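Local coordinates for protein MP-4 (Mucuna pruriens, PDB 5DSS) that contributes to snake venom neutralization by raising cross-reactive antibodies and belongs to a family of plant trypsin and protease inhibitors, at residues L16-Y21 and K63-E68; P46-Q51 and G163-L168. All blocks are in the same frame, centred on the assembly; numbering follows the deposited sequence.

Contact 1: residues L16-Y21 and K63-E68; sequences LHRGKY and KFNIRE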
ATOM      1  N   LEU A  16     -13.067   1.784  -7.478  1.00 25.60           N
ATOM      2  CA  LEU A  16     -13.166   0.653  -8.383  1.00 24.41           C
ATOM      3  C   LEU A  16     -11.845  -0.045  -8.698  1.00 24.41           C
ATOM      4  O   LEU A  16     -10.770   0.389  -8.295  1.00 24.14           O
ATOM      5  CB  LEU A  16     -13.861   1.115  -9.666  1.00 24.20           C
ATOM      6  CG  LEU A  16     -14.748   0.188 -10.488  1.00 22.58           C
ATOM      7  CD1 LEU A  16     -15.902   1.018 -11.008  1.00 22.06           C
ATOM      8  CD2 LEU A  16     -13.977  -0.432 -11.646  1.00 24.01           C
ATOM      9  N   HIS A  17     -11.961  -1.143  -9.432  1.00 25.26           N
ATOM     10  CA  HIS A  17     -10.854  -2.036  -9.741  1.00 26.69           C
ATOM     11  C   HIS A  17     -10.182  -1.801 -11.104  1.00 26.23           C
ATOM     12  O   HIS A  17     -10.849  -1.607 -12.111  1.00 27.77           O
ATOM     13  CB  HIS A  17     -11.377  -3.461  -9.703  1.00 27.98           C
ATOM     14  CG  HIS A  17     -11.726  -3.949  -8.335  1.00 27.55           C
ATOM     15  ND1 HIS A  17     -10.781  -4.138  -7.353  1.00 27.37           N
ATOM     16  CD2 HIS A  17     -12.902  -4.363  -7.813  1.00 28.45           C
ATOM     17  CE1 HIS A  17     -11.358  -4.640  -6.278  1.00 28.64           C
ATOM     18  NE2 HIS A  17     -12.646  -4.786  -6.531  1.00 30.82           N
ATOM     19  N   ARG A  18      -8.853  -1.884 -11.120  1.00 25.87           N
ATOM     20  CA  ARG A  18      -8.014  -1.524 -12.269  1.00 25.63           C
ATOM     21  C   ARG A  18      -8.114  -0.022 -12.452  1.00 24.98           C
ATOM     22  O   ARG A  18      -7.776   0.519 -13.502  1.00 26.42           O
ATOM     23  CB  ARG A  18      -8.422  -2.234 -13.568  1.00 27.61           C
ATOM     24  CG  ARG A  18      -7.401  -2.033 -14.700  1.00 29.66           C
ATOM     25  CD  ARG A  18      -7.959  -2.007 -16.129  1.00 30.43           C
ATOM     26  NE  ARG A  18      -9.026  -1.024 -16.343  1.00 32.82           N
ATOM     27  CZ  ARG A  18      -8.856   0.263 -16.661  1.00 34.02           C
ATOM     28  NH1 ARG A  18      -7.642   0.781 -16.806  1.00 35.86           N
ATOM     29  NH2 ARG A  18      -9.917   1.044 -16.844  1.00 32.55           N
ATOM     30  N   GLY A  19      -8.629   0.652 -11.434  1.00 22.93           N
ATOM     31  CA  GLY A  19      -8.713   2.081 -11.477  1.00 19.59           C
ATOM     32  C   GLY A  19      -7.459   2.582 -10.813  1.00 18.26           C
ATOM     33  O   GLY A  19      -7.117   2.127  -9.714  1.00 19.54           O
ATOM     34  N   LYS A  20      -6.779   3.523 -11.470  1.00 15.77           N
ATOM     35  CA  LYS A  20      -5.580   4.153 -10.929  1.00 12.67           C
ATOM     36  C   LYS A  20      -5.932   5.223  -9.920  1.00 11.41           C
ATOM     37  O   LYS A  20      -6.745   6.087 -10.200  1.00 10.46           O
ATOM     38  CB  LYS A  20      -4.776   4.775 -12.055  1.00 11.28           C
ATOM     39  CG  LYS A  20      -4.234   3.789 -13.067  1.00  9.75           C
ATOM     40  CD  LYS A  20      -4.340   4.433 -14.421  1.00  8.50           C
ATOM     41  CE  LYS A  20      -4.045   5.925 -14.309  1.00  8.53           C
ATOM     42  NZ  LYS A  20      -4.172   6.707 -15.576  1.00  8.99           N
ATOM     43  N   TYR A  21      -5.296   5.155  -8.751  1.00 10.63           N
ATOM     44  CA  TYR A  21      -5.511   6.104  -7.670  1.00 10.12           C
ATOM     45  C   TYR A  21      -4.204   6.549  -7.053  1.00  9.94           C
ATOM     46  O   TYR A  21      -3.144   6.164  -7.497  1.00  9.55           O
ATOM     47  CB  TYR A  21      -6.399   5.472  -6.591  1.00 10.25           C
ATOM     48  CG  TYR A  21      -7.780   5.099  -7.062  1.00  9.51           C
ATOM     49  CD1 TYR A  21      -7.971   4.485  -8.285  1.00  8.42           C
ATOM     50  CD2 TYR A  21      -8.905   5.363  -6.286  1.00 10.07           C
ATOM     51  CE1 TYR A  21      -9.244   4.136  -8.737  1.00  7.42           C
ATOM     52  CE2 TYR A  21     -10.183   5.017  -6.736  1.00  8.20           C
ATOM     53  CZ  TYR A  21     -10.339   4.393  -7.962  1.00  5.64           C
ATOM     54  OH  TYR A  21     -11.570   4.034  -8.435  1.00  4.02           O
ATOM     55  N   LYS A  63      -3.128   0.497  -8.428  1.00 11.46           N
ATOM     56  CA  LYS A  63      -4.220  -0.334  -8.946  1.00 11.54           C
ATOM     57  C   LYS A  63      -4.753  -1.447  -8.029  1.00 11.71           C
ATOM     58  O   LYS A  63      -4.211  -2.541  -7.958  1.00 11.02           O
ATOM     59  CB  LYS A  63      -3.848  -0.910 -10.309  1.00 10.97           C
ATOM     60  CG  LYS A  63      -4.579  -0.281 -11.484  1.00 11.16           C
ATOM     61  CD  LYS A  63      -3.999  -0.834 -12.785  1.00 11.29           C
ATOM     62  CE  LYS A  63      -4.804  -0.481 -14.023  1.00 10.66           C
ATOM     63  NZ  LYS A  63      -4.740   0.955 -14.420  1.00 11.75           N
ATOM     64  N   PHE A  64      -5.871  -1.167  -7.369  1.00 12.97           N
ATOM     65  CA  PHE A  64      -6.510  -2.150  -6.515  1.00 14.03           C
ATOM     66  C   PHE A  64      -7.400  -3.106  -7.338  1.00 15.84           C
ATOM     67  O   PHE A  64      -8.602  -2.871  -7.485  1.00 17.64           O
ATOM     68  CB  PHE A  64      -7.365  -1.444  -5.451  1.00 13.72           C
ATOM     69  CG  PHE A  64      -6.576  -0.658  -4.419  1.00 13.52           C
ATOM     70  CD1 PHE A  64      -5.968   0.550  -4.737  1.00 14.23           C
ATOM     71  CD2 PHE A  64      -6.504  -1.105  -3.100  1.00 13.28           C
ATOM     72  CE1 PHE A  64      -5.270   1.271  -3.773  1.00 14.44           C
ATOM     73  CE2 PHE A  64      -5.816  -0.392  -2.136  1.00 12.42           C
ATOM     74  CZ  PHE A  64      -5.195   0.795  -2.473  1.00 13.82           C
ATOM     75  N   ASN A  65      -6.817  -4.183  -7.875  1.00 16.77           N
ATOM     76  CA  ASN A  65      -7.591  -5.269  -8.505  1.00 17.91           C
ATOM     77  C   ASN A  65      -7.611  -6.442  -7.538  1.00 19.30           C
ATOM     78  O   ASN A  65      -6.624  -6.665  -6.842  1.00 20.86           O
ATOM     79  CB  ASN A  65      -6.911  -5.781  -9.792  1.00 17.46           C
ATOM     80  CG  ASN A  65      -6.147  -4.710 -10.554  1.00 18.36           C
ATOM     81  OD1 ASN A  65      -6.621  -3.592 -10.713  1.00 20.31           O
ATOM     82  ND2 ASN A  65      -4.959  -5.062 -11.048  1.00 18.04           N
ATOM     83  N   ILE A  66      -8.697  -7.221  -7.461  1.00 20.92           N
ATOM     84  CA  ILE A  66      -8.493  -8.571  -6.924  1.00 23.58           C
ATOM     85  C   ILE A  66      -7.816  -8.888  -8.223  1.00 26.85           C
ATOM     86  O   ILE A  66      -8.432  -8.731  -9.285  1.00 29.43           O
ATOM     87  CB  ILE A  66      -9.730  -9.474  -6.821  1.00 21.78           C
ATOM     88  CG1 ILE A  66     -10.726  -8.972  -5.774  1.00 20.85           C
ATOM     89  CG2 ILE A  66      -9.277 -10.870  -6.420  1.00 22.90           C
ATOM     90  CD1 ILE A  66     -10.916  -9.919  -4.604  1.00 18.68           C
ATOM     91  N   ARG A  67      -6.531  -9.173  -8.165  1.00 30.22           N
ATOM     92  CA  ARG A  67      -5.727  -9.031  -9.332  1.00 32.89           C
ATOM     93  C   ARG A  67      -5.896  -9.633 -10.691  1.00 34.70           C
ATOM     94  O   ARG A  67      -5.879  -8.851 -11.670  1.00 35.86           O
ATOM     95  CB  ARG A  67      -4.251  -9.026  -8.938  1.00 32.96           C
ATOM     96  CG  ARG A  67      -3.635  -7.646  -9.045  1.00 34.10           C
ATOM     97  CD  ARG A  67      -2.132  -7.795  -9.016  1.00 35.92           C
ATOM     98  NE  ARG A  67      -1.703  -8.866  -9.914  1.00 37.47           N
ATOM     99  CZ  ARG A  67      -1.462 -10.121  -9.542  1.00 37.79           C
ATOM    100  NH1 ARG A  67      -1.596 -10.491  -8.274  1.00 35.77           N
ATOM    101  NH2 ARG A  67      -1.078 -11.011 -10.448  1.00 38.13           N
ATOM    102  N   GLU A  68      -6.095 -10.929 -10.804  1.00 36.93           N
ATOM    103  CA  GLU A  68      -6.277 -11.448 -12.137  1.00 37.94           C
ATOM    104  C   GLU A  68      -7.749 -11.436 -12.528  1.00 37.01           C
ATOM    105  O   GLU A  68      -8.317 -12.464 -12.933  1.00 34.30           O
ATOM    106  CB  GLU A  68      -5.498 -12.749 -12.321  1.00 38.53           C
ATOM    107  CG  GLU A  68      -4.055 -12.638 -11.802  1.00 38.09           C
ATOM    108  CD  GLU A  68      -3.039 -12.176 -12.846  1.00 40.88           C
ATOM    109  OE1 GLU A  68      -3.381 -12.130 -14.045  1.00 41.83           O
ATOM    110  OE2 GLU A  68      -1.882 -11.874 -12.469  1.00 39.80           O
TER
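His17 turns the edge of its imidazole to the main-chain carbonyl of Phe64. ND1 donates to Phe64 O at 2.5 Å, a length too short to be taken literally at this resolution. The oxygen sits near the ring plane, and the N-H···O angle is 151°. The same oxygen also receives the alpha hydrogen of His17, with CA 3.3 Å from Phe64 O, so one carbonyl is approached by both the ring and the backbone of a single residue. Swinging CG anti to the carbonyl carbon (chi1 -70°) is what carries the imidazole over to Phe64. That carbonyl belongs to the centre of an inverse gamma turn, closed by a weak bond from Asn65 N to Lys63 O. The contact illustrates how the beta-trefoil fold of Kunitz-type inhibitors joins parts far apart in sequence: 16-21 leads into strand 20-24, which lies between 62-63 and 177-180, and Lys20 is bonded through its backbone to Ala181. Further along, Arg18 and Lys63 run side by side, pointing the same way. The Lys63 chain runs extended from CB to CE and bends at its last torsion (chi4 70°), which curls NZ back to the carbonyl of Arg18; the weak hydrogen bond from Lys63 NZ to Arg18 O measures 3.2 Å. The ammonium also rests beside the aliphatic part of Lys20. Arg18 NH1 stands 3.8 Å from Lys63 NZ, yet the guanidinium has a salt bridge through NH2 to the terminal carboxylate of Asn185, whose charge probably eases the proximity. Leu80 packs against the side chains of both His17 and Phe64, while Asn65 OD1 comes within 2.8 Å of Arg18 N.

Contact 2: residues P46-Q51 and G163-L168; sequences PVTVLQ and GRRLGL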
ATOM      1  N   PRO A  46      15.232  -1.625  -6.277  1.00 32.86           N
ATOM      2  CA  PRO A  46      14.385  -0.952  -5.320  1.00 30.67           C
ATOM      3  C   PRO A  46      13.013  -1.568  -5.217  1.00 28.48           C
ATOM      4  O   PRO A  46      12.188  -1.553  -6.141  1.00 27.86           O
ATOM      5  CB  PRO A  46      14.348   0.470  -5.849  1.00 30.93           C
ATOM      6  CG  PRO A  46      15.768   0.656  -6.302  1.00 33.04           C
ATOM      7  CD  PRO A  46      16.216  -0.682  -6.843  1.00 32.97           C
ATOM      8  N   VAL A  47      12.831  -2.130  -4.039  1.00 25.20           N
ATOM      9  CA  VAL A  47      11.637  -2.819  -3.638  1.00 23.51           C
ATOM     10  C   VAL A  47      10.852  -1.891  -2.740  1.00 20.79           C
ATOM     11  O   VAL A  47       9.631  -1.946  -2.668  1.00 20.88           O
ATOM     12  CB  VAL A  47      12.047  -4.065  -2.868  1.00 24.32           C
ATOM     13  CG1 VAL A  47      10.850  -4.747  -2.302  1.00 21.79           C
ATOM     14  CG2 VAL A  47      12.841  -5.001  -3.792  1.00 25.81           C
ATOM     15  N   THR A  48      11.581  -0.998  -2.099  1.00 19.08           N
ATOM     16  CA  THR A  48      11.040  -0.117  -1.080  1.00 17.23           C
ATOM     17  C   THR A  48      10.062   0.915  -1.633  1.00 16.60           C
ATOM     18  O   THR A  48      10.458   1.818  -2.387  1.00 16.02           O
ATOM     19  CB  THR A  48      12.203   0.560  -0.317  1.00 16.71           C
ATOM     20  OG1 THR A  48      13.181  -0.439   0.023  1.00 15.15           O
ATOM     21  CG2 THR A  48      11.714   1.271   0.948  1.00 15.80           C
ATOM     22  N   VAL A  49       8.782   0.739  -1.270  1.00 15.69           N
ATOM     23  CA  VAL A  49       7.714   1.690  -1.588  1.00 14.50           C
ATOM     24  C   VAL A  49       7.847   2.771  -0.516  1.00 14.86           C
ATOM     25  O   VAL A  49       7.784   2.480   0.673  1.00 14.74           O
ATOM     26  CB  VAL A  49       6.312   1.041  -1.528  1.00 13.60           C
ATOM     27  CG1 VAL A  49       5.201   2.066  -1.686  1.00 12.26           C
ATOM     28  CG2 VAL A  49       6.188  -0.015  -2.603  1.00 14.17           C
ATOM     29  N   LEU A  50       8.020   4.015  -0.964  1.00 15.21           N
ATOM     30  CA  LEU A  50       8.339   5.120  -0.089  1.00 15.67           C
ATOM     31  C   LEU A  50       7.170   6.057   0.148  1.00 16.15           C
ATOM     32  O   LEU A  50       6.329   6.267  -0.716  1.00 17.90           O
ATOM     33  CB  LEU A  50       9.503   5.932  -0.670  1.00 15.62           C
ATOM     34  CG  LEU A  50      10.797   6.053   0.150  1.00 15.75           C
ATOM     35  CD1 LEU A  50      10.630   7.031   1.300  1.00 14.76           C
ATOM     36  CD2 LEU A  50      11.251   4.703   0.672  1.00 15.81           C
ATOM     37  N   GLN A  51       7.150   6.643   1.339  1.00 15.71           N
ATOM     38  CA  GLN A  51       6.227   7.707   1.621  1.00 15.86           C
ATOM     39  C   GLN A  51       7.057   8.942   1.711  1.00 15.77           C
ATOM     40  O   GLN A  51       8.169   8.985   2.239  1.00 16.36           O
ATOM     41  CB  GLN A  51       5.596   7.581   2.943  1.00 18.03           C
ATOM     42  CG  GLN A  51       4.574   6.497   3.032  1.00 18.89           C
ATOM     43  CD  GLN A  51       3.422   7.001   3.822  1.00 20.46           C
ATOM     44  OE1 GLN A  51       3.227   8.231   3.943  1.00 19.57           O
ATOM     45  NE2 GLN A  51       2.640   6.081   4.405  1.00 22.33           N
ATOM     46  N   GLY A 163      13.258   8.340   4.171  1.00 27.86           N
ATOM     47  CA  GLY A 163      11.899   8.628   3.795  1.00 25.21           C
ATOM     48  C   GLY A 163      11.171   7.781   4.804  1.00 22.79           C
ATOM     49  O   GLY A 163      11.600   7.656   5.952  1.00 22.85           O
ATOM     50  N   ARG A 164      10.084   7.174   4.365  1.00 19.88           N
ATOM     51  CA  ARG A 164       9.263   6.409   5.243  1.00 18.31           C
ATOM     52  C   ARG A 164       8.830   5.081   4.622  1.00 19.18           C
ATOM     53  O   ARG A 164       7.890   5.028   3.823  1.00 18.04           O
ATOM     54  CB  ARG A 164       8.042   7.232   5.532  1.00 17.73           C
ATOM     55  CG  ARG A 164       7.651   7.268   6.979  1.00 15.37           C
ATOM     56  CD  ARG A 164       6.490   8.210   7.034  1.00 13.98           C
ATOM     57  NE  ARG A 164       6.414   8.849   8.326  1.00 12.96           N
ATOM     58  CZ  ARG A 164       6.485  10.156   8.490  1.00 12.16           C
ATOM     59  NH1 ARG A 164       6.631  10.936   7.416  1.00 11.47           N
ATOM     60  NH2 ARG A 164       6.373  10.663   9.722  1.00 11.41           N
ATOM     61  N   ARG A 165       9.515   4.006   5.000  1.00 20.20           N
ATOM     62  CA  ARG A 165       9.203   2.679   4.486  1.00 20.82           C
ATOM     63  C   ARG A 165       7.933   2.212   5.179  1.00 21.13           C
ATOM     64  O   ARG A 165       7.862   2.180   6.412  1.00 20.98           O
ATOM     65  CB  ARG A 165      10.351   1.677   4.811  1.00 21.52           C
ATOM     66  CG  ARG A 165      11.698   2.171   4.257  1.00 23.39           C
ATOM     67  CD  ARG A 165      12.954   1.632   4.914  1.00 24.25           C
ATOM     68  NE  ARG A 165      13.290   0.307   4.402  1.00 27.47           N
ATOM     69  CZ  ARG A 165      14.488  -0.285   4.508  1.00 29.10           C
ATOM     70  NH1 ARG A 165      15.509   0.322   5.117  1.00 30.00           N
ATOM     71  NH2 ARG A 165      14.673  -1.500   3.997  1.00 28.20           N
ATOM     72  N   LEU A 166       6.910   1.885   4.402  1.00 19.99           N
ATOM     73  CA  LEU A 166       5.738   1.292   5.000  1.00 19.42           C
ATOM     74  C   LEU A 166       6.054  -0.028   5.690  1.00 20.10           C
ATOM     75  O   LEU A 166       7.098  -0.622   5.441  1.00 20.26           O
ATOM     76  CB  LEU A 166       4.677   1.052   3.943  1.00 19.53           C
ATOM     77  CG  LEU A 166       3.813   2.217   3.487  1.00 19.32           C
ATOM     78  CD1 LEU A 166       2.816   1.692   2.458  1.00 18.24           C
ATOM     79  CD2 LEU A 166       3.113   2.826   4.689  1.00 17.70           C
ATOM     80  N   GLY A 167       5.141  -0.503   6.539  1.00 19.73           N
ATOM     81  CA  GLY A 167       5.375  -1.738   7.251  1.00 19.68           C
ATOM     82  C   GLY A 167       4.110  -2.166   7.934  1.00 19.59           C
ATOM     83  O   GLY A 167       3.138  -1.423   7.911  1.00 20.55           O
ATOM     84  N   LEU A 168       4.125  -3.364   8.530  1.00 18.75           N
ATOM     85  CA  LEU A 168       2.992  -3.885   9.289  1.00 18.12           C
ATOM     86  C   LEU A 168       3.116  -3.580  10.791  1.00 19.67           C
ATOM     87  O   LEU A 168       3.856  -4.243  11.511  1.00 20.55           O
ATOM     88  CB  LEU A 168       2.876  -5.386   9.089  1.00 16.29           C
ATOM     89  CG  LEU A 168       2.763  -6.013   7.700  1.00 14.67           C
ATOM     90  CD1 LEU A 168       2.085  -7.362   7.880  1.00 13.55           C
ATOM     91  CD2 LEU A 168       2.001  -5.165   6.694  1.00 13.40           C
TER
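Gln51 brings the nitrogen end of its side-chain amide against Leu166, NE2 lying 3.3 Å from Leu166 CD2, and the two side chains cross at about a right angle. The second flat group, the guanidinium of Arg165, has the methyl of Thr48 placed obliquely to its plane. Most of that touch falls on the arginine's aliphatic stem: Thr48 CG2 is 3.4 Å from Arg165 CG and 3.9 Å from Arg165 NE. Because Thr48 holds CG2 anti to its main-chain nitrogen (chi1 -46° for OG1), it is the methyl that meets the arginine. The guanidinium of Arg164 extends away from Gln51, and its NH2 makes a weak hydrogen bond to Pro30 O; its CB remains close, 3.6 Å from Gln51 CB. The pairing belongs to the beta-trefoil of Kunitz-type inhibitors: strand 49-51 lies between 35-37 and 164-167, and 164-167 in turn borders 156-157. The axes of 49-51 and 164-167 are antiparallel only in a splayed sense, at 116°, and approach to 4.9 Å. Of the backbone bonds, Gln51 N donates to Arg164 O at 3.1 Å, with an N-H···O angle of 141°, while the return bond from Arg164 N to Gln51 O is weak at 3.4 Å. Leu50 lays CD1 against the backbone of Gly163 and Arg164, a place where Gly163 brings no side chain of its own. Val49 and Leu166 both reach Val110 of strand 109-111, and Arg157 packs on Gln51, Arg164 and Leu166.

Contacts 1 and 2 lie on opposite sides of the chain's centre, their own centres 20 Å apart and their nearest atoms about 9 Å apart, so neither touches the other. Along the sequence their segments alternate: 46-51 falls between the two segments of contact 1, and 163-168 follows both. The contacts also belong to different sheets, with contact 1 at a partly buried place beside the C-terminal Asn185, whose carboxylate meets Arg18, and contact 2 in a buried one. Contact 1 rests on side chains donating to main-chain carbonyls, while contact 2 pairs two strands with side-chain packing around them. Both are packing within the fold, each joining parts distant in sequence.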